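PhnB protein (PDB 3OMS) is of unconfirmed function, a dimeric PhnB-like member of the glyoxalase superfamily named as a putative 3-demethylubiquinone-9 3-methyltransferase. Local coordinates at residues 38-43 with 52-57; 108-113 with 121-126; 14-19 with 73-78; 25-30 with 100-105. All blocks are in the same frame, centred on the assembly; numbering follows the deposited sequence.

Contact 1 of 4, residues 38-43 with 52-57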
loop_
_atom_site.group_PDB
_atom_site.type_symbol
_atom_site.label_atom_id
_atom_site.label_comp_id
_atom_site.label_asym_id
_atom_site.label_seq_id
_atom_site.Cartn_x
_atom_site.Cartn_y
_atom_site.Cartn_z
ATOM N N VAL A 38 17.832 -3.154 2.521
ATOM C CA VAL A 38 18.476 -3.997 1.499
ATOM C C VAL A 38 19.434 -3.181 0.615
ATOM O O VAL A 38 20.605 -3.561 0.406
ATOM C CB VAL A 38 17.423 -4.770 0.614
ATOM C CG1 VAL A 38 18.130 -5.493 -0.542
ATOM C CG2 VAL A 38 16.664 -5.804 1.486
ATOM N N SER A 39 18.908 -2.087 0.060
ATOM C CA SER A 39 19.654 -1.232 -0.867
ATOM C C SER A 39 19.187 0.192 -0.733
ATOM O O SER A 39 18.003 0.441 -0.433
ATOM C CB SER A 39 19.489 -1.694 -2.317
ATOM O OG SER A 39 18.138 -1.692 -2.748
ATOM N N ILE A 40 20.087 1.139 -0.959
ATOM C CA ILE A 40 19.692 2.562 -0.886
ATOM C C ILE A 40 20.615 3.363 -1.774
ATOM O O ILE A 40 21.848 3.197 -1.701
ATOM C CB ILE A 40 19.732 3.096 0.581
ATOM C CG1 ILE A 40 19.423 4.611 0.638
ATOM C CG2 ILE A 40 21.125 2.806 1.227
ATOM C CD1 ILE A 40 19.070 5.138 2.031
ATOM N N SER A 41 20.051 4.173 -2.672
ATOM C CA SER A 41 20.858 5.145 -3.425
ATOM C C SER A 41 20.316 6.543 -3.146
ATOM O O SER A 41 19.103 6.729 -2.978
ATOM C CB SER A 41 20.854 4.849 -4.923
ATOM O OG SER A 41 19.531 4.624 -5.356
ATOM N N ARG A 42 21.239 7.506 -3.043
ATOM C CA ARG A 42 20.951 8.878 -2.628
ATOM C C ARG A 42 21.451 9.859 -3.667
ATOM O O ARG A 42 22.479 9.621 -4.293
ATOM C CB ARG A 42 21.678 9.188 -1.330
ATOM C CG ARG A 42 21.345 8.254 -0.197
ATOM C CD ARG A 42 21.979 8.728 1.093
ATOM N NE ARG A 42 21.786 7.766 2.174
ATOM C CZ ARG A 42 22.587 6.722 2.411
ATOM N NH1 ARG A 42 23.617 6.472 1.620
ATOM N NH2 ARG A 42 22.345 5.905 3.443
ATOM N N TYR A 43 20.736 10.973 -3.813
ATOM C CA TYR A 43 21.064 11.973 -4.801
ATOM C C TYR A 43 22.379 12.620 -4.421
ATOM O O TYR A 43 22.574 12.988 -3.252
ATOM C CB TYR A 43 19.961 13.041 -4.893
ATOM C CG TYR A 43 18.739 12.559 -5.639
ATOM C CD1 TYR A 43 18.766 12.411 -7.035
ATOM C CD2 TYR A 43 17.596 12.190 -4.954
ATOM C CE1 TYR A 43 17.662 11.980 -7.717
ATOM C CE2 TYR A 43 16.476 11.738 -5.623
ATOM C CZ TYR A 43 16.517 11.640 -7.001
ATOM O OH TYR A 43 15.406 11.179 -7.649
ATOM N N GLY A 52 21.584 14.033 -0.793
ATOM C CA GLY A 52 21.360 13.126 0.356
ATOM C C GLY A 52 20.004 12.434 0.467
ATOM O O GLY A 52 19.859 11.508 1.257
ATOM N N THR A 53 18.999 12.904 -0.276
ATOM C CA THR A 53 17.686 12.265 -0.265
ATOM C C THR A 53 17.711 10.978 -1.108
ATOM O O THR A 53 18.609 10.781 -1.950
ATOM C CB THR A 53 16.548 13.214 -0.759
ATOM O OG1 THR A 53 16.702 13.451 -2.167
ATOM C CG2 THR A 53 16.565 14.531 0.054
ATOM N N VAL A 54 16.706 10.128 -0.899
ATOM C CA VAL A 54 16.671 8.794 -1.520
ATOM C C VAL A 54 16.190 8.824 -2.980
ATOM O O VAL A 54 15.042 9.216 -3.291
ATOM C CB VAL A 54 15.810 7.841 -0.694
ATOM C CG1 VAL A 54 15.605 6.447 -1.386
ATOM C CG2 VAL A 54 16.423 7.661 0.715
ATOM N N ILE A 55 17.060 8.384 -3.878
ATOM C CA ILE A 55 16.670 8.093 -5.239
ATOM C C ILE A 55 15.724 6.887 -5.263
ATOM O O ILE A 55 14.606 6.944 -5.792
ATOM C CB ILE A 55 17.881 7.754 -6.138
ATOM C CG1 ILE A 55 18.941 8.867 -6.146
ATOM C CG2 ILE A 55 17.427 7.501 -7.575
ATOM C CD1 ILE A 55 20.223 8.474 -6.984
ATOM N N HIS A 56 16.204 5.779 -4.700
ATOM C CA HIS A 56 15.405 4.574 -4.541
ATOM C C HIS A 56 16.004 3.782 -3.391
ATOM O O HIS A 56 17.223 3.815 -3.204
ATOM C CB HIS A 56 15.353 3.754 -5.845
ATOM C CG HIS A 56 16.689 3.290 -6.349
ATOM N ND1 HIS A 56 17.332 2.179 -5.842
ATOM C CD2 HIS A 56 17.485 3.766 -7.337
ATOM C CE1 HIS A 56 18.475 2.003 -6.483
ATOM N NE2 HIS A 56 18.592 2.951 -7.396
ATOM N N ALA A 57 15.147 3.103 -2.639
ATOM C CA ALA A 57 15.579 2.184 -1.580
ATOM C C ALA A 57 14.610 1.015 -1.476
ATOM O O ALA A 57 13.385 1.178 -1.694
ATOM C CB ALA A 57 15.692 2.921 -0.225
HETATM O O HOH W 1 17.260 0.348 -4.080
HETATM O O HOH W 2 13.662 9.660 -6.010
#

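Contact 2 of 4, residues 108-113 with 121-126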
loop_
_atom_site.group_PDB
_atom_site.type_symbol
_atom_site.label_atom_id
_atom_site.label_comp_id
_atom_site.label_asym_id
_atom_site.label_seq_id
_atom_site.Cartn_x
_atom_site.Cartn_y
_atom_site.Cartn_z
ATOM N N ILE A 108 -4.234 9.422 15.959
ATOM C CA ILE A 108 -4.989 8.210 16.233
ATOM C C ILE A 108 -6.317 8.241 15.506
ATOM O O ILE A 108 -7.088 9.187 15.634
ATOM C CB ILE A 108 -5.250 8.037 17.734
ATOM C CG1 ILE A 108 -3.937 8.095 18.521
ATOM C CG2 ILE A 108 -6.012 6.745 18.011
ATOM C CD1 ILE A 108 -2.824 7.077 18.096
ATOM N N LEU A 109 -6.612 7.182 14.778
ATOM C CA LEU A 109 -7.885 7.080 14.095
ATOM C C LEU A 109 -8.869 6.238 14.939
ATOM O O LEU A 109 -10.038 6.613 15.104
ATOM C CB LEU A 109 -7.670 6.492 12.709
ATOM C CG LEU A 109 -6.731 7.301 11.810
ATOM C CD1 LEU A 109 -6.636 6.713 10.375
ATOM C CD2 LEU A 109 -7.300 8.752 11.795
HETATM N N MSE A 110 -8.379 5.091 15.422
HETATM C CA MSE A 110 -9.056 4.259 16.409
HETATM C C MSE A 110 -8.041 3.821 17.462
HETATM O O MSE A 110 -7.039 3.142 17.142
HETATM C CB MSE A 110 -9.724 3.032 15.749
HETATM C CG MSE A 110 -10.781 3.478 14.751
HETATM SE SE MSE A 110 -11.565 1.944 13.787
HETATM C CE MSE A 110 -12.628 1.280 15.238
ATOM N N PRO A 111 -8.284 4.212 18.714
ATOM C CA PRO A 111 -7.310 3.906 19.742
ATOM C C PRO A 111 -7.188 2.410 19.956
ATOM O O PRO A 111 -8.161 1.662 19.730
ATOM C CB PRO A 111 -7.895 4.585 20.971
ATOM C CG PRO A 111 -9.325 4.645 20.746
ATOM C CD PRO A 111 -9.450 4.919 19.275
ATOM N N LEU A 112 -6.016 1.983 20.416
ATOM C CA LEU A 112 -5.705 0.572 20.610
ATOM C C LEU A 112 -6.503 0.033 21.777
ATOM O O LEU A 112 -6.366 0.505 22.938
ATOM C CB LEU A 112 -4.227 0.371 20.856
ATOM C CG LEU A 112 -3.814 -1.104 21.045
ATOM C CD1 LEU A 112 -4.139 -1.883 19.798
ATOM C CD2 LEU A 112 -2.332 -1.230 21.414
ATOM N N GLY A 113 -7.319 -0.992 21.506
ATOM C CA GLY A 113 -8.115 -1.583 22.559
ATOM C C GLY A 113 -9.036 -2.655 22.038
ATOM O O GLY A 113 -8.834 -3.152 20.923
ATOM N N PHE A 121 -7.247 -4.145 18.723
ATOM C CA PHE A 121 -7.114 -3.477 17.418
ATOM C C PHE A 121 -6.908 -1.985 17.578
ATOM O O PHE A 121 -7.472 -1.351 18.492
ATOM C CB PHE A 121 -8.369 -3.688 16.578
ATOM C CG PHE A 121 -8.383 -2.912 15.283
ATOM C CD1 PHE A 121 -7.795 -3.454 14.135
ATOM C CD2 PHE A 121 -9.019 -1.670 15.201
ATOM C CE1 PHE A 121 -7.816 -2.760 12.908
ATOM C CE2 PHE A 121 -9.047 -0.966 13.984
ATOM C CZ PHE A 121 -8.447 -1.528 12.828
ATOM N N GLY A 122 -6.115 -1.413 16.684
ATOM C CA GLY A 122 -5.993 0.038 16.606
ATOM C C GLY A 122 -5.647 0.484 15.220
ATOM O O GLY A 122 -5.143 -0.313 14.390
ATOM N N TRP A 123 -5.856 1.771 14.963
ATOM C CA TRP A 123 -5.629 2.340 13.629
ATOM C C TRP A 123 -5.080 3.738 13.841
ATOM O O TRP A 123 -5.615 4.522 14.619
ATOM C CB TRP A 123 -6.939 2.397 12.832
ATOM C CG TRP A 123 -6.806 2.600 11.357
ATOM C CD1 TRP A 123 -5.750 3.101 10.677
ATOM C CD2 TRP A 123 -7.799 2.285 10.372
ATOM N NE1 TRP A 123 -6.030 3.162 9.330
ATOM C CE2 TRP A 123 -7.284 2.663 9.119
ATOM C CE3 TRP A 123 -9.072 1.701 10.430
ATOM C CZ2 TRP A 123 -7.985 2.433 7.909
ATOM C CZ3 TRP A 123 -9.790 1.517 9.230
ATOM C CH2 TRP A 123 -9.235 1.885 7.992
ATOM N N LEU A 124 -3.971 4.026 13.192
ATOM C CA LEU A 124 -3.348 5.341 13.311
ATOM C C LEU A 124 -2.687 5.756 12.019
ATOM O O LEU A 124 -2.538 4.920 11.088
ATOM C CB LEU A 124 -2.283 5.301 14.413
ATOM C CG LEU A 124 -1.175 4.219 14.393
ATOM C CD1 LEU A 124 -0.121 4.602 13.320
ATOM C CD2 LEU A 124 -0.511 4.140 15.778
ATOM N N ASN A 125 -2.317 7.035 11.953
ATOM C CA ASN A 125 -1.321 7.514 10.994
ATOM C C ASN A 125 -0.051 7.807 11.708
ATOM O O ASN A 125 -0.072 8.406 12.776
ATOM C CB ASN A 125 -1.794 8.802 10.311
ATOM C CG ASN A 125 -3.082 8.635 9.515
ATOM O OD1 ASN A 125 -3.893 9.580 9.459
ATOM N ND2 ASN A 125 -3.246 7.533 8.828
ATOM N N ASP A 126 1.079 7.352 11.187
ATOM C CA ASP A 126 2.332 7.630 11.872
ATOM C C ASP A 126 2.791 9.081 11.601
ATOM O O ASP A 126 2.117 9.874 10.909
ATOM C CB ASP A 126 3.371 6.554 11.533
ATOM C CG ASP A 126 3.845 6.628 10.096
ATOM O OD1 ASP A 126 3.613 7.704 9.477
ATOM O OD2 ASP A 126 4.473 5.630 9.640
#

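Contact 3 of 4, residues 14-19 with 73-78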
loop_
_atom_site.group_PDB
_atom_site.type_symbol
_atom_site.label_atom_id
_atom_site.label_comp_id
_atom_site.label_asym_id
_atom_site.label_seq_id
_atom_site.Cartn_x
_atom_site.Cartn_y
_atom_site.Cartn_z
ATOM N N PHE A 14 4.958 0.492 -2.342
ATOM C CA PHE A 14 5.937 1.493 -2.747
ATOM C C PHE A 14 5.490 2.829 -2.127
ATOM O O PHE A 14 4.363 3.342 -2.386
ATOM C CB PHE A 14 5.954 1.608 -4.257
ATOM C CG PHE A 14 7.039 2.491 -4.854
ATOM C CD1 PHE A 14 8.042 1.929 -5.645
ATOM C CD2 PHE A 14 6.984 3.890 -4.745
ATOM C CE1 PHE A 14 9.002 2.710 -6.245
ATOM C CE2 PHE A 14 7.941 4.671 -5.360
ATOM C CZ PHE A 14 8.953 4.046 -6.130
ATOM N N LEU A 15 6.358 3.376 -1.275
ATOM C CA LEU A 15 6.056 4.589 -0.544
ATOM C C LEU A 15 6.870 5.779 -1.078
ATOM O O LEU A 15 8.102 5.726 -1.173
ATOM C CB LEU A 15 6.298 4.358 0.958
ATOM C CG LEU A 15 5.324 3.477 1.758
ATOM C CD1 LEU A 15 5.286 1.980 1.354
ATOM C CD2 LEU A 15 5.669 3.606 3.259
HETATM N N MSE A 16 6.164 6.871 -1.428
HETATM C CA MSE A 16 6.786 8.059 -1.885
HETATM C C MSE A 16 6.704 9.172 -0.825
HETATM O O MSE A 16 5.610 9.694 -0.533
HETATM C CB MSE A 16 6.122 8.512 -3.186
HETATM C CG MSE A 16 6.744 9.748 -3.803
HETATM SE SE MSE A 16 6.067 10.093 -5.604
HETATM C CE MSE A 16 4.268 10.445 -5.089
ATOM N N PHE A 17 7.887 9.512 -0.309
ATOM C CA PHE A 17 8.123 10.543 0.682
ATOM C C PHE A 17 8.637 11.794 -0.020
ATOM O O PHE A 17 8.887 11.781 -1.241
ATOM C CB PHE A 17 9.150 10.037 1.742
ATOM C CG PHE A 17 8.682 8.892 2.557
ATOM C CD1 PHE A 17 7.991 9.097 3.732
ATOM C CD2 PHE A 17 8.976 7.575 2.191
ATOM C CE1 PHE A 17 7.568 7.994 4.519
ATOM C CE2 PHE A 17 8.557 6.505 2.929
ATOM C CZ PHE A 17 7.835 6.714 4.131
ATOM N N GLU A 18 8.756 12.910 0.719
ATOM C CA GLU A 18 9.386 14.129 0.180
ATOM C C GLU A 18 10.564 14.608 1.048
ATOM O O GLU A 18 10.680 15.800 1.364
ATOM C CB GLU A 18 8.340 15.265 -0.017
ATOM C CG GLU A 18 7.292 14.881 -1.083
ATOM C CD GLU A 18 6.256 15.942 -1.381
ATOM O OE1 GLU A 18 6.243 17.013 -0.722
ATOM O OE2 GLU A 18 5.474 15.680 -2.324
ATOM N N GLY A 19 11.446 13.684 1.413
ATOM C CA GLY A 19 12.631 14.037 2.199
ATOM C C GLY A 19 12.854 13.171 3.411
ATOM O O GLY A 19 13.920 13.215 3.979
ATOM N N VAL A 73 9.980 15.993 -6.848
ATOM C CA VAL A 73 8.928 16.964 -7.147
ATOM C C VAL A 73 8.047 17.066 -5.923
ATOM O O VAL A 73 7.708 16.041 -5.336
ATOM C CB VAL A 73 8.039 16.435 -8.293
ATOM C CG1 VAL A 73 6.756 17.293 -8.446
ATOM C CG2 VAL A 73 8.834 16.345 -9.590
ATOM N N ASN A 74 7.643 18.276 -5.553
ATOM C CA ASN A 74 6.657 18.442 -4.486
ATOM C C ASN A 74 5.275 18.196 -5.055
ATOM O O ASN A 74 4.901 18.811 -6.048
ATOM C CB ASN A 74 6.690 19.856 -3.912
ATOM C CG ASN A 74 7.970 20.152 -3.144
ATOM O OD1 ASN A 74 8.669 21.103 -3.485
ATOM N ND2 ASN A 74 8.291 19.328 -2.118
ATOM N N HIS A 75 4.508 17.315 -4.421
ATOM C CA HIS A 75 3.158 16.993 -4.900
ATOM C C HIS A 75 2.090 17.636 -4.035
ATOM O O HIS A 75 2.364 18.033 -2.889
ATOM C CB HIS A 75 3.015 15.458 -4.948
ATOM C CG HIS A 75 3.831 14.836 -6.028
ATOM N ND1 HIS A 75 4.967 14.097 -5.782
ATOM C CD2 HIS A 75 3.700 14.883 -7.372
ATOM C CE1 HIS A 75 5.483 13.692 -6.928
ATOM N NE2 HIS A 75 4.738 14.158 -7.907
ATOM N N ASN A 76 0.880 17.778 -4.572
ATOM C CA ASN A 76 -0.220 18.333 -3.786
ATOM C C ASN A 76 -0.977 17.274 -2.952
ATOM O O ASN A 76 -1.983 17.567 -2.318
ATOM C CB ASN A 76 -1.163 19.205 -4.672
ATOM C CG ASN A 76 -2.059 18.374 -5.622
ATOM O OD1 ASN A 76 -2.139 17.119 -5.541
ATOM N ND2 ASN A 76 -2.784 19.083 -6.481
ATOM N N PHE A 77 -0.439 16.057 -2.882
ATOM C CA PHE A 77 -1.039 14.975 -2.088
ATOM C C PHE A 77 0.015 14.349 -1.219
ATOM O O PHE A 77 1.237 14.540 -1.434
ATOM C CB PHE A 77 -1.615 13.899 -3.041
ATOM C CG PHE A 77 -0.601 13.354 -4.015
ATOM C CD1 PHE A 77 0.298 12.378 -3.635
ATOM C CD2 PHE A 77 -0.558 13.819 -5.312
ATOM C CE1 PHE A 77 1.241 11.909 -4.541
ATOM C CE2 PHE A 77 0.373 13.330 -6.225
ATOM C CZ PHE A 77 1.263 12.392 -5.843
ATOM N N THR A 78 -0.427 13.525 -0.271
ATOM C CA THR A 78 0.487 12.652 0.456
ATOM C C THR A 78 -0.283 11.388 0.816
ATOM O O THR A 78 -1.303 11.091 0.188
ATOM C CB THR A 78 1.105 13.362 1.723
ATOM O OG1 THR A 78 2.089 12.520 2.362
ATOM C CG2 THR A 78 -0.004 13.773 2.714
HETATM O O HOH W 3 4.293 11.782 0.675
HETATM O O HOH W 4 4.695 18.832 -1.485
HETATM O O HOH W 5 5.599 13.493 -3.384
HETATM O O HOH W 6 3.514 13.143 -1.575
#

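Contact 4 of 4, residues 25-30 with 100-105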
loop_
_atom_site.group_PDB
_atom_site.type_symbol
_atom_site.label_atom_id
_atom_site.label_comp_id
_atom_site.label_asym_id
_atom_site.label_seq_id
_atom_site.Cartn_x
_atom_site.Cartn_y
_atom_site.Cartn_z
HETATM N N MSE A 25 12.372 4.641 6.802
HETATM C CA MSE A 25 12.830 3.275 6.668
HETATM C C MSE A 25 13.603 2.774 7.871
HETATM O O MSE A 25 13.398 1.656 8.350
HETATM C CB MSE A 25 13.732 3.184 5.424
HETATM C CG MSE A 25 14.085 1.876 4.973
HETATM SE SE MSE A 25 14.685 2.097 3.056
HETATM C CE MSE A 25 16.132 3.402 3.395
ATOM N N ASN A 26 14.522 3.596 8.363
ATOM C CA ASN A 26 15.246 3.234 9.578
ATOM C C ASN A 26 14.287 3.001 10.752
ATOM O O ASN A 26 14.463 2.063 11.545
ATOM C CB ASN A 26 16.354 4.271 9.881
ATOM C CG ASN A 26 17.617 4.025 9.020
ATOM O OD1 ASN A 26 18.329 3.081 9.239
ATOM N ND2 ASN A 26 17.847 4.846 8.052
ATOM N N PHE A 27 13.248 3.823 10.837
ATOM C CA PHE A 27 12.225 3.677 11.887
ATOM C C PHE A 27 11.458 2.397 11.712
ATOM O O PHE A 27 11.381 1.593 12.651
ATOM C CB PHE A 27 11.285 4.885 11.853
ATOM C CG PHE A 27 10.141 4.808 12.836
ATOM C CD1 PHE A 27 10.371 4.599 14.187
ATOM C CD2 PHE A 27 8.841 5.024 12.403
ATOM C CE1 PHE A 27 9.305 4.587 15.108
ATOM C CE2 PHE A 27 7.783 5.024 13.295
ATOM C CZ PHE A 27 8.004 4.802 14.635
ATOM N N TYR A 28 10.962 2.138 10.498
ATOM C CA TYR A 28 10.095 0.960 10.273
ATOM C C TYR A 28 10.841 -0.351 10.483
ATOM O O TYR A 28 10.330 -1.288 11.090
ATOM C CB TYR A 28 9.503 0.969 8.866
ATOM C CG TYR A 28 8.589 2.147 8.589
ATOM C CD1 TYR A 28 7.877 2.810 9.624
ATOM C CD2 TYR A 28 8.399 2.582 7.296
ATOM C CE1 TYR A 28 7.052 3.865 9.321
ATOM C CE2 TYR A 28 7.626 3.630 6.998
ATOM C CZ TYR A 28 6.932 4.282 8.003
ATOM O OH TYR A 28 6.118 5.302 7.606
ATOM N N THR A 29 12.067 -0.420 9.995
ATOM C CA THR A 29 12.809 -1.653 10.111
ATOM C C THR A 29 13.191 -1.945 11.578
ATOM O O THR A 29 13.554 -3.060 11.894
ATOM C CB THR A 29 14.066 -1.687 9.242
ATOM O OG1 THR A 29 14.882 -0.577 9.559
ATOM C CG2 THR A 29 13.740 -1.654 7.751
ATOM N N SER A 30 13.089 -0.966 12.471
ATOM C CA SER A 30 13.319 -1.212 13.908
ATOM C C SER A 30 12.123 -1.822 14.670
ATOM O O SER A 30 12.272 -2.242 15.841
ATOM C CB SER A 30 13.714 0.099 14.595
ATOM O OG SER A 30 12.567 0.913 14.906
ATOM N N HIS A 100 2.450 1.953 20.143
ATOM C CA HIS A 100 2.960 3.100 20.920
ATOM C C HIS A 100 4.090 3.787 20.166
ATOM O O HIS A 100 4.160 4.994 20.119
ATOM C CB HIS A 100 3.414 2.614 22.301
ATOM C CG HIS A 100 4.166 3.617 23.117
ATOM N ND1 HIS A 100 3.579 4.741 23.654
ATOM C CD2 HIS A 100 5.454 3.625 23.536
ATOM C CE1 HIS A 100 4.479 5.402 24.361
ATOM N NE2 HIS A 100 5.621 4.741 24.306
ATOM N N LYS A 101 4.949 2.983 19.544
ATOM C CA LYS A 101 6.032 3.561 18.783
ATOM C C LYS A 101 5.499 4.328 17.568
ATOM O O LYS A 101 5.928 5.453 17.304
ATOM C CB LYS A 101 7.052 2.478 18.374
ATOM C CG LYS A 101 7.959 2.037 19.574
ATOM C CD LYS A 101 8.937 0.976 19.120
ATOM C CE LYS A 101 10.013 0.515 20.136
ATOM N NZ LYS A 101 10.726 -0.648 19.372
ATOM N N LEU A 102 4.600 3.696 16.810
ATOM C CA LEU A 102 4.018 4.306 15.586
ATOM C C LEU A 102 3.147 5.530 15.890
ATOM O O LEU A 102 3.039 6.448 15.064
ATOM C CB LEU A 102 3.193 3.252 14.820
ATOM C CG LEU A 102 3.916 2.154 14.060
ATOM C CD1 LEU A 102 2.895 1.050 13.646
ATOM C CD2 LEU A 102 4.631 2.740 12.831
ATOM N N ALA A 103 2.528 5.542 17.081
ATOM C CA ALA A 103 1.704 6.671 17.515
ATOM C C ALA A 103 2.492 7.958 17.811
ATOM O O ALA A 103 1.866 9.023 17.881
ATOM C CB ALA A 103 0.862 6.269 18.808
ATOM N N GLN A 104 3.825 7.881 18.019
ATOM C CA GLN A 104 4.601 9.058 18.460
ATOM C C GLN A 104 4.544 10.122 17.371
ATOM O O GLN A 104 4.887 9.863 16.213
ATOM C CB GLN A 104 6.048 8.702 18.757
ATOM C CG GLN A 104 6.296 7.513 19.733
ATOM C CD GLN A 104 5.792 7.685 21.193
ATOM O OE1 GLN A 104 4.666 8.112 21.440
ATOM N NE2 GLN A 104 6.613 7.236 22.143
ATOM N N ASP A 105 4.016 11.282 17.722
ATOM C CA ASP A 105 3.798 12.400 16.784
ATOM C C ASP A 105 2.902 11.997 15.603
ATOM O O ASP A 105 2.941 12.605 14.538
ATOM C CB ASP A 105 5.150 12.971 16.319
ATOM C CG ASP A 105 5.884 13.705 17.437
ATOM O OD1 ASP A 105 5.247 14.091 18.435
ATOM O OD2 ASP A 105 7.091 13.897 17.320
HETATM O O HOH W 7 12.049 1.504 17.360
#

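Contact 1 of 4, residues 38-43 with 52-57
The Tyr-43 ring carries Ile-55 CG1 on one face, a CH-pi contact in which CG1 sits 3.5 Å from the ring centroid. The frame is the antiparallel beta hairpin of strands 37-42 and 54-61, with a classic beta bulge where Ile-55 and His-56 both face Ser-41. At the edge of the tyrosine ring, Thr-53 OG1 lies 3.2 Å from Tyr-43 CD2. The Thr-53 hydroxyl is hydrogen-bonded to Lys-50 O. Ser-41 CB lies over one face of the His-56 ring, displaced toward the rim. Water 1 sits in plane at that ring's edge and links ND1 to Ser-39 OG. Ser-41 and His-56 each have two modelled conformers, so the details of this pairing are doubtful.

Ser-41 N gives a nearly straight bond to His-56 O (2.9 Å, 174°). Ile-55 N reaches Ser-41 O at a bent 136°. At the bulge Ile-55 points out toward Tyr-43, and its CG1 stands anti to the carbonyl carbon (chi1 -56°). Past the bulge, Tyr-43 N binds Thr-53 O at 2.8 Å.

On the side of the sheet opposite Ser-41 and His-56, Ile-40 CD1 meets Val-54 CG2 at 3.9 Å, the two side chains crossing at about a right angle. Helix 21-29 covers this side. Its Glu-22 forms a salt bridge with Arg-42 NH2, while Arg-42 CD rests 3.5 Å from Gly-52 O.

Contact 2 of 4, residues 108-113 with 121-126
A classic beta bulge marks this pairing of strands 107-111 and 121-125 in the second four-stranded sheet of a glyoxalase-type fold. Leu-109 and Met-110 both face Trp-123, and both backbone amides donate to the one Trp-123 O. The bonds are 2.8 Å from Leu-109 N and 2.9 Å from Met-110 N, and they arrive from the same face of the carbonyl plane. Trp-123 N returns a bond to Met-110 O in its carbonyl plane, on a lone pair. After a second register shift, Gly-113 and Phe-121 form a reciprocal pair. Here Gly-113 N stands 38° out of the plane of the Phe-121 carbonyl.

Leu-109 CD1 comes over a face of the indole, 3.7 Å from Trp-123 CD1. It also lies 3.8 Å from Asn-125 ND2. Met-110, present as selenomethionine, brings SE to the edge of the Phe-121 ring, 3.9 Å from CE2. This Met-aromatic contact is set by CG anti to the carbonyl carbon (chi1 -62°) and an extended chi2. On the face opposite Met-110 and Trp-123, Ile-108 CD1 touches Leu-124 CB, and helix 92-103 lies against both side chains. Trp-123 NE1 is hydrogen-bonded to Ser-131 OG, and the indole packs on Met-16 of the second subunit.

Strand 107-111, outermost of its sheet within the chain, is thus kinked yet paired: backbone bonds hold it, while side chains meet mostly by apolar and aromatic contact.

Contact 3 of 4, residues 14-19 with 73-78
Val-73 lies near the Glu-18 carboxylate without bonding to it, and its CG1 sits over one face of the His-75 ring, offset toward the rim. Asn-74 comes next. Its ND2 gives a weak hydrogen bond to Glu-18 OE1 at 3.4 Å, and the amide and carboxylate planes are turned 61° apart.

His-75 gives its backbone N to Glu-18 OE2 at 2.8 Å, on the syn side of the carboxylate and 30° out of its plane. The Glu-18 chain is extended beyond CG, and this carries the carboxylate across to the loop. Water 4 joins Glu-18 OE1 to His-75 O. Met-16, a selenomethionine, meets the imidazole obliquely, with SE 3.9 Å from His-75 CE1.

The loop that follows strand 64-70 is thus tied to the end of strand 11-17. Strand 11-17 is an outermost strand, within the chain, of the first four-stranded sheet of the glyoxalase-type fold. Phe-14 and Leu-15 pair in an antiparallel ladder with a strand of the second subunit, so the sheet runs on across the interface.

Phe-77 turns the edge of its ring to Met-16, whose CE is 3.4 Å from Phe-77 CE1. The Met-16 chain leaves with CG anti to the backbone N (chi1 -178°) and bends at chi3. One face of the phenyl ring carries His-75 CB. Water 6 donates to Phe-77 O and more distantly to Glu-18 OE2. At Thr-78, water 3 lies between OG1 and Met-16 O, to which it donates at 2.7 Å.

Contact 4 of 4, residues 25-30 with 100-105
Phe-27 presents the edge of its ring to the helix end at Lys-101, with CZ 3.4 Å from Lys-101 O. The carbonyl carbon of Lys-101 lies in the ring plane. Leu-102 CD2 approaches the same ring obliquely, 3.9 Å from Phe-27 CE2, and is also 4.4 Å from Tyr-28 CE1. Phe-27 reaches across because its CG stands anti to the backbone N (chi1 177°).

No direct hydrogen bond joins the two segments. The extended Lys-101 chain instead meets a water: water 7 donates to Ser-30 OG and weakly accepts from Lys-101 NZ. The serine hydroxyl is itself held, since Ser-30 OG donates to Phe-27 O at 2.6 Å, in the carbonyl plane and on a lone pair.

Further out, Lys-127 makes a cation-pi contact with the Phe-27 ring. Tyr-28 OH is hydrogen-bonded to Asp-126 OD2, and the Tyr-28 ring meets Trp-132 edge-to-face. Leu-102 also packs on Leu-31 and Leu-124. Tyr-28 is thus held toward Asp-126 and Trp-132, while Phe-27 spans to helix 92-103.

Helices 21-29 and 92-103 each follow the first strand of a four-stranded sheet, a beta-alpha-beta-beta-beta topology repeated in the chain and characteristic of the glyoxalase fold.

Contacts 1 and 2 join neighbouring strands, one in each sheet, and their centres are about 30 Å apart on opposite sides of the chain's centre. Both are backbone ladders whose register is shifted by bulges. Contacts 1 and 3 lie at the surface, where waters and polar groups do much of the joining. Contacts 2 and 4 are partly buried. Contact 4 is closest to the centre and is largely apolar and aromatic. It touches the other three: Met-25 packs on Ile-40 and Ala-57 of contact 1, Tyr-28 on Leu-15 and Phe-17 of contact 3, and Ala-103 on Ile-108 of contact 2. Contacts 1 and 3 reach the same sheet, and only contacts 2 and 3 border the second subunit.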